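Local coordinates for protein myosin-2 (Saccharomyces cerevisiae, PDB 6IXO) that carries organelles and other cargo along actin cables as a class V myosin, here represented by its globular cargo-binding tail domain, at residues T207-I212 / E268-T273. Numbering follows the deposited sequence.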
loop_
_atom_site.group_PDB
_atom_site.type_symbol
_atom_site.label_atom_id
_atom_site.label_comp_id
_atom_site.label_asym_id
_atom_site.label_seq_id
_atom_site.Cartn_x
_atom_site.Cartn_y
_atom_site.Cartn_z
ATOM N N THR A 207 0.597 3.134 -15.206
ATOM C CA THR A 207 0.775 1.678 -15.137
ATOM C C THR A 207 0.925 1.235 -13.688
ATOM O O THR A 207 0.344 0.240 -13.243
ATOM C CB THR A 207 2.005 1.244 -15.942
ATOM O OG1 THR A 207 1.723 1.415 -17.324
ATOM C CG2 THR A 207 2.347 -0.230 -15.683
ATOM N N PHE A 208 1.702 2.001 -12.942
ATOM C CA PHE A 208 1.978 1.703 -11.540
ATOM C C PHE A 208 0.719 1.747 -10.673
ATOM O O PHE A 208 0.445 0.819 -9.896
ATOM C CB PHE A 208 3.050 2.704 -11.040
ATOM C CG PHE A 208 3.324 2.668 -9.543
ATOM C CD1 PHE A 208 4.437 2.007 -9.056
ATOM C CD2 PHE A 208 2.508 3.353 -8.639
ATOM C CE1 PHE A 208 4.734 2.014 -7.661
ATOM C CE2 PHE A 208 2.791 3.370 -7.278
ATOM C CZ PHE A 208 3.909 2.697 -6.785
ATOM N N PHE A 209 -0.036 2.835 -10.767
ATOM C CA PHE A 209 -1.298 2.908 -10.034
ATOM C C PHE A 209 -2.337 1.894 -10.563
ATOM O O PHE A 209 -3.079 1.274 -9.770
ATOM C CB PHE A 209 -1.880 4.325 -10.088
ATOM C CG PHE A 209 -1.238 5.254 -9.131
ATOM C CD1 PHE A 209 -1.610 5.258 -7.791
ATOM C CD2 PHE A 209 -0.215 6.114 -9.554
ATOM C CE1 PHE A 209 -0.989 6.108 -6.874
ATOM C CE2 PHE A 209 0.415 6.971 -8.648
ATOM C CZ PHE A 209 0.033 6.972 -7.302
ATOM N N ASN A 210 -2.397 1.682 -11.876
ATOM C CA ASN A 210 -3.285 0.610 -12.368
ATOM C C ASN A 210 -2.981 -0.763 -11.767
ATOM O O ASN A 210 -3.879 -1.585 -11.528
ATOM C CB ASN A 210 -3.177 0.482 -13.864
ATOM C CG ASN A 210 -4.251 1.222 -14.552
ATOM O OD1 ASN A 210 -5.411 1.144 -14.144
ATOM N ND2 ASN A 210 -3.893 1.956 -15.598
ATOM N N SER A 211 -1.698 -1.016 -11.577
ATOM C CA SER A 211 -1.259 -2.307 -11.054
ATOM C C SER A 211 -1.725 -2.438 -9.609
ATOM O O SER A 211 -2.197 -3.500 -9.191
ATOM C CB SER A 211 0.261 -2.423 -11.179
ATOM O OG SER A 211 0.715 -3.667 -10.668
ATOM N N ILE A 212 -1.626 -1.351 -8.839
ATOM C CA ILE A 212 -2.180 -1.393 -7.485
ATOM C C ILE A 212 -3.665 -1.670 -7.542
ATOM O O ILE A 212 -4.174 -2.550 -6.840
ATOM C CB ILE A 212 -1.936 -0.101 -6.748
ATOM C CG1 ILE A 212 -0.431 0.056 -6.499
ATOM C CG2 ILE A 212 -2.628 -0.100 -5.373
ATOM C CD1 ILE A 212 -0.066 1.410 -5.918
ATOM N N GLU A 268 -5.239 12.683 -12.260
ATOM C CA GLU A 268 -6.542 13.000 -11.669
ATOM C C GLU A 268 -7.718 12.282 -12.349
ATOM O O GLU A 268 -8.676 11.849 -11.679
ATOM C CB GLU A 268 -6.727 14.530 -11.696
ATOM C CG GLU A 268 -7.973 15.078 -11.051
ATOM C CD GLU A 268 -8.089 16.610 -11.297
ATOM O OE1 GLU A 268 -7.559 17.084 -12.325
ATOM O OE2 GLU A 268 -8.676 17.333 -10.467
ATOM N N GLU A 269 -7.660 12.134 -13.672
ATOM C CA GLU A 269 -8.763 11.501 -14.407
ATOM C C GLU A 269 -8.738 9.975 -14.136
ATOM O O GLU A 269 -9.762 9.327 -14.091
ATOM C CB GLU A 269 -8.644 11.802 -15.900
ATOM C CG GLU A 269 -8.972 13.262 -16.229
ATOM C CD GLU A 269 -10.465 13.483 -16.229
ATOM O OE1 GLU A 269 -11.232 12.496 -16.476
ATOM O OE2 GLU A 269 -10.890 14.632 -16.001
ATOM N N TRP A 270 -7.542 9.433 -13.957
ATOM C CA TRP A 270 -7.422 8.030 -13.574
ATOM C C TRP A 270 -8.136 7.808 -12.220
ATOM O O TRP A 270 -8.895 6.823 -12.045
ATOM C CB TRP A 270 -5.938 7.603 -13.494
ATOM C CG TRP A 270 -5.793 6.181 -13.011
ATOM C CD1 TRP A 270 -5.755 5.043 -13.777
ATOM C CD2 TRP A 270 -5.707 5.756 -11.656
ATOM N NE1 TRP A 270 -5.643 3.930 -12.970
ATOM C CE2 TRP A 270 -5.599 4.342 -11.664
ATOM C CE3 TRP A 270 -5.685 6.433 -10.428
ATOM C CZ2 TRP A 270 -5.513 3.591 -10.487
ATOM C CZ3 TRP A 270 -5.578 5.675 -9.254
ATOM C CH2 TRP A 270 -5.501 4.280 -9.302
ATOM N N CYS A 271 -7.892 8.708 -11.265
ATOM C CA CYS A 271 -8.528 8.647 -9.936
ATOM C C CYS A 271 -10.027 8.597 -10.057
ATOM O O CYS A 271 -10.706 7.808 -9.385
ATOM C CB CYS A 271 -8.115 9.850 -9.091
ATOM S SG CYS A 271 -6.396 9.767 -8.570
ATOM N N LYS A 272 -10.552 9.420 -10.956
ATOM C CA LYS A 272 -11.978 9.477 -11.155
ATOM C C LYS A 272 -12.599 8.178 -11.678
ATOM O O LYS A 272 -13.743 7.889 -11.391
ATOM C CB LYS A 272 -12.330 10.634 -12.122
ATOM C CG LYS A 272 -12.110 12.011 -11.530
ATOM C CD LYS A 272 -12.460 13.083 -12.555
ATOM C CE LYS A 272 -11.748 14.400 -12.279
ATOM N NZ LYS A 272 -12.348 15.256 -11.216
ATOM N N THR A 273 -11.876 7.399 -12.465
ATOM C CA THR A 273 -12.506 6.201 -12.983
ATOM C C THR A 273 -12.142 4.971 -12.167
ATOM O O THR A 273 -12.568 3.861 -12.495
ATOM C CB THR A 273 -12.122 5.956 -14.425
ATOM O OG1 THR A 273 -10.706 6.119 -14.565
ATOM C CG2 THR A 273 -12.842 6.950 -15.287
#
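Phe209 and Asn210, consecutive residues of helix 202-218, share a single partner on helix 254-273, the indole of Trp270, and illustrate how one large side chain can span the space between two helices whose backbones stay well apart: the nearest CA atoms, those of Asn210 and Trp270, are 8.6 Å from each other. Phe209 contributes its CB rather than its ring, the methylene lying over one face of the indole, 3.8 Å from the centroid of the six-membered ring and close to the ring normal. With CG anti to the carbonyl carbon (chi1 -79°), the phenyl leads away from the tryptophan, and the two rings meet only obliquely, their planes 51° apart. The backbone O of Phe209 also lies 3.4 Å from CZ2 of Trp270. Asn210 then takes the polar edge. Trp270 NE1 donates to Asn210 OD1 over 3.0 Å in a nearly straight bond; the oxygen sits in the indole plane, whereas the N-H comes from above the amide plane, which stands almost perpendicular to the ring. A leucine in place of Trp270 would probably leave Asn210 OD1 without this donor and open a gap beside CB of Phe209. A sulfate ion, probably from the crystallisation liquor, lies near the Asn210 side chain, and His274 stacks on the tryptophan. The contact thus joins two helices of the all-helical Dilute region of the tail, with Leu233 and Leu234 of helix 223-247 packing against Phe209, and helices 97-124 and 134-180 flanking Phe208.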